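Putative tetR family transcriptional regulator (Streptomyces coelicolor A3, PDB 2Q24) probably binds DNA as a dimeric transcriptional regulator of the TetR family. Local coordinates at residues 93-98 with 155-160. Residues are numbered along the deposited sequence; the frame is centred on the assembly and turned at random.
Sequences WTRRFI and MFAALA
F97 and L159 form the tight centre of this contact. The F97 ring reaches across to helix 152-165 because CG lies anti to the backbone N (chi1 178°). L159 CB sits 3.4 Å from F97 CE2, and L159 CD1 lies over one face of the ring, offset toward its rim. The same ring then turns its edge to a face of F156. This is a T-shaped pair, with centroids 5.3 Å apart and planes at 76°. F97 CE1 makes the nearest approach, 3.7 Å from F156 CE1. Both methyls of L159 pack on T94, with CD2 3.9 Å from T94 CB. L159 CD1 also meets the edge of the W93 ring at CZ3. I98 reaches the backbone of helix 152-165, its CD1 3.2 Å from L159 O. With an alanine at F97, the F156 face is likely to lose its T-shaped partner and a gap to open beside L159 CB.

The packing between the segments thins toward M155, a selenomethionine, whose CE is 4.3 Å from T94 CG2. M155 is still buried, and V182 of helix 172-185 packs on it. The F97 and L159 centre is buried, whereas F156 and A160 at its border are partly exposed. L179 of helix 172-185 also touches T94 and L159, and I129 of helix 125-142 touches F156. The short helix axes pass 10.4 Å apart at -56°. Helices 86-106 and 152-165 thus cross on an apolar core within the all-helical, SbtR-like C-terminal domain of a TetR-family regulator.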
ATOM      1  N   TRP B  93      -2.339  -9.063  14.078  1.00 21.71           N
ATOM      2  CA  TRP B  93      -1.813  -8.700  12.760  1.00 21.90           C
ATOM      3  C   TRP B  93      -0.613  -9.545  12.328  1.00 21.84           C
ATOM      4  O   TRP B  93      -0.465  -9.880  11.165  1.00 22.69           O
ATOM      5  CB  TRP B  93      -1.442  -7.206  12.763  1.00 22.47           C
ATOM      6  CG  TRP B  93      -1.034  -6.678  11.383  1.00 22.47           C
ATOM      7  CD1 TRP B  93      -1.852  -6.105  10.427  1.00 23.88           C
ATOM      8  CD2 TRP B  93       0.281  -6.685  10.851  1.00 22.56           C
ATOM      9  NE1 TRP B  93      -1.094  -5.748   9.315  1.00 23.55           N
ATOM     10  CE2 TRP B  93       0.218  -6.104   9.545  1.00 23.45           C
ATOM     11  CE3 TRP B  93       1.522  -7.146  11.341  1.00 22.26           C
ATOM     12  CZ2 TRP B  93       1.358  -5.923   8.756  1.00 24.09           C
ATOM     13  CZ3 TRP B  93       2.685  -6.970  10.531  1.00 25.27           C
ATOM     14  CH2 TRP B  93       2.578  -6.391   9.245  1.00 23.49           C
ATOM     15  N   THR B  94       0.270  -9.886  13.238  1.00 22.11           N
ATOM     16  CA  THR B  94       1.389 -10.725  12.887  1.00 23.83           C
ATOM     17  C   THR B  94       0.957 -12.098  12.339  1.00 23.50           C
ATOM     18  O   THR B  94       1.595 -12.636  11.510  1.00 22.36           O
ATOM     19  CB  THR B  94       2.406 -10.893  14.038  1.00 23.05           C
ATOM     20  OG1 THR B  94       1.844 -11.626  15.099  1.00 26.22           O
ATOM     21  CG2 THR B  94       2.947  -9.587  14.485  1.00 23.82           C
ATOM     22  N   ARG B  95      -0.142 -12.641  12.837  1.00 22.60           N
ATOM     23  CA  ARG B  95      -0.708 -13.862  12.238  1.00 25.44           C
ATOM     24  C   ARG B  95      -1.149 -13.593  10.788  1.00 24.24           C
ATOM     25  O   ARG B  95      -0.907 -14.415   9.894  1.00 24.39           O
ATOM     26  CB  ARG B  95      -1.846 -14.449  13.117  1.00 24.02           C
ATOM     27  CG  ARG B  95      -1.370 -15.039  14.422  1.00 33.24           C
ATOM     28  CD  ARG B  95      -2.473 -15.841  15.246  1.00 36.21           C
ATOM     29  NE  ARG B  95      -3.229 -16.706  14.361  1.00 41.58           N
ATOM     30  CZ  ARG B  95      -2.961 -17.994  14.125  1.00 42.88           C
ATOM     31  NH1 ARG B  95      -1.960 -18.612  14.751  1.00 45.39           N
ATOM     32  NH2 ARG B  95      -3.727 -18.664  13.265  1.00 44.68           N
ATOM     33  N   ARG B  96      -1.763 -12.436  10.545  1.00 24.01           N
ATOM     34  CA  ARG B  96      -2.163 -12.056   9.170  1.00 24.02           C
ATOM     35  C   ARG B  96      -0.936 -11.860   8.291  1.00 22.37           C
ATOM     36  O   ARG B  96      -0.947 -12.205   7.104  1.00 22.84           O
ATOM     37  CB  ARG B  96      -3.044 -10.776   9.161  1.00 25.12           C
ATOM     38  CG  ARG B  96      -4.390 -10.947   9.920  1.00 27.47           C
ATOM     39  CD  ARG B  96      -5.193 -12.123   9.371  1.00 33.00           C
ATOM     40  NE  ARG B  96      -5.791 -11.795   8.105  1.00 37.33           N
ATOM     41  CZ  ARG B  96      -5.924 -12.625   7.065  1.00 41.59           C
ATOM     42  NH1 ARG B  96      -5.460 -13.881   7.082  1.00 39.98           N
ATOM     43  NH2 ARG B  96      -6.536 -12.166   5.980  1.00 41.12           N
ATOM     44  N   PHE B  97       0.122 -11.309   8.865  1.00 21.62           N
ATOM     45  CA  PHE B  97       1.381 -11.216   8.120  1.00 24.03           C
ATOM     46  C   PHE B  97       1.856 -12.616   7.717  1.00 23.70           C
ATOM     47  O   PHE B  97       2.255 -12.817   6.547  1.00 22.31           O
ATOM     48  CB  PHE B  97       2.490 -10.543   8.945  1.00 22.67           C
ATOM     49  CG  PHE B  97       3.806 -10.478   8.193  1.00 23.83           C
ATOM     50  CD1 PHE B  97       4.101  -9.387   7.393  1.00 26.97           C
ATOM     51  CD2 PHE B  97       4.696 -11.544   8.242  1.00 22.92           C
ATOM     52  CE1 PHE B  97       5.313  -9.353   6.685  1.00 30.47           C
ATOM     53  CE2 PHE B  97       5.873 -11.529   7.512  1.00 24.92           C
ATOM     54  CZ  PHE B  97       6.191 -10.447   6.762  1.00 26.40           C
ATOM     55  N   ILE B  98       1.876 -13.574   8.667  1.00 23.20           N
ATOM     56  CA  ILE B  98       2.341 -14.927   8.304  1.00 24.67           C
ATOM     57  C   ILE B  98       1.440 -15.524   7.236  1.00 25.16           C
ATOM     58  O   ILE B  98       1.935 -16.180   6.319  1.00 24.08           O
ATOM     59  CB  ILE B  98       2.484 -15.874   9.538  1.00 25.89           C
ATOM     60  CG1 ILE B  98       3.598 -15.335  10.402  1.00 25.91           C
ATOM     61  CG2 ILE B  98       2.830 -17.353   9.118  1.00 27.32           C
ATOM     62  CD1 ILE B  98       4.999 -15.499   9.801  1.00 33.96           C
HETATM   63  N   MSE B 155      11.618  -6.238  12.959  1.00 28.23           N
HETATM   64  CA  MSE B 155      10.447  -7.044  13.212  1.00 28.44           C
HETATM   65  C   MSE B 155       9.961  -7.662  11.892  1.00 27.34           C
HETATM   66  O   MSE B 155       9.498  -8.808  11.833  1.00 26.03           O
HETATM   67  CB  MSE B 155       9.364  -6.171  13.871  1.00 30.96           C
HETATM   68  CG  MSE B 155       8.189  -6.930  14.307  1.00 33.77           C
HETATM   69 SE   MSE B 155       8.692  -8.157  15.868  1.00 42.79          SE
HETATM   70  CE  MSE B 155       6.846  -8.753  16.076  1.00 37.36           C
ATOM     71  N   PHE B 156      10.019  -6.876  10.812  1.00 26.03           N
ATOM     72  CA  PHE B 156       9.610  -7.440   9.543  1.00 26.17           C
ATOM     73  C   PHE B 156      10.449  -8.695   9.209  1.00 24.34           C
ATOM     74  O   PHE B 156       9.944  -9.727   8.771  1.00 23.54           O
ATOM     75  CB  PHE B 156       9.744  -6.383   8.446  1.00 25.96           C
ATOM     76  CG  PHE B 156       9.242  -6.839   7.093  1.00 30.86           C
ATOM     77  CD1 PHE B 156       8.015  -6.349   6.586  1.00 32.77           C
ATOM     78  CD2 PHE B 156      10.003  -7.676   6.286  1.00 32.18           C
ATOM     79  CE1 PHE B 156       7.581  -6.703   5.314  1.00 30.80           C
ATOM     80  CE2 PHE B 156       9.544  -8.070   5.020  1.00 33.47           C
ATOM     81  CZ  PHE B 156       8.286  -7.583   4.554  1.00 27.89           C
ATOM     82  N   ALA B 157      11.757  -8.577   9.373  1.00 23.84           N
ATOM     83  CA  ALA B 157      12.665  -9.688   9.037  1.00 23.09           C
ATOM     84  C   ALA B 157      12.396 -10.900   9.952  1.00 21.73           C
ATOM     85  O   ALA B 157      12.510 -12.026   9.549  1.00 22.46           O
ATOM     86  CB  ALA B 157      14.089  -9.226   9.212  1.00 24.26           C
ATOM     87  N   ALA B 158      12.062 -10.625  11.202  1.00 23.20           N
ATOM     88  CA  ALA B 158      11.723 -11.732  12.157  1.00 21.98           C
ATOM     89  C   ALA B 158      10.511 -12.482  11.678  1.00 22.82           C
ATOM     90  O   ALA B 158      10.498 -13.708  11.574  1.00 21.58           O
ATOM     91  CB  ALA B 158      11.497 -11.109  13.603  1.00 22.22           C
ATOM     92  N   LEU B 159       9.457 -11.752  11.331  1.00 22.18           N
ATOM     93  CA  LEU B 159       8.254 -12.433  10.834  1.00 22.87           C
ATOM     94  C   LEU B 159       8.472 -13.178   9.488  1.00 23.07           C
ATOM     95  O   LEU B 159       7.939 -14.264   9.271  1.00 24.02           O
ATOM     96  CB  LEU B 159       7.131 -11.377  10.697  1.00 23.21           C
ATOM     97  CG  LEU B 159       6.716 -10.664  11.990  1.00 22.82           C
ATOM     98  CD1 LEU B 159       5.734  -9.434  11.634  1.00 23.68           C
ATOM     99  CD2 LEU B 159       6.062 -11.618  12.943  1.00 27.07           C
ATOM    100  N   ALA B 160       9.211 -12.552   8.590  1.00 23.65           N
ATOM    101  CA  ALA B 160       9.593 -13.160   7.311  1.00 22.54           C
ATOM    102  C   ALA B 160      10.293 -14.483   7.558  1.00 23.85           C
ATOM    103  O   ALA B 160      10.057 -15.429   6.830  1.00 24.14           O
ATOM    104  CB  ALA B 160      10.486 -12.264   6.519  1.00 23.71           C
TER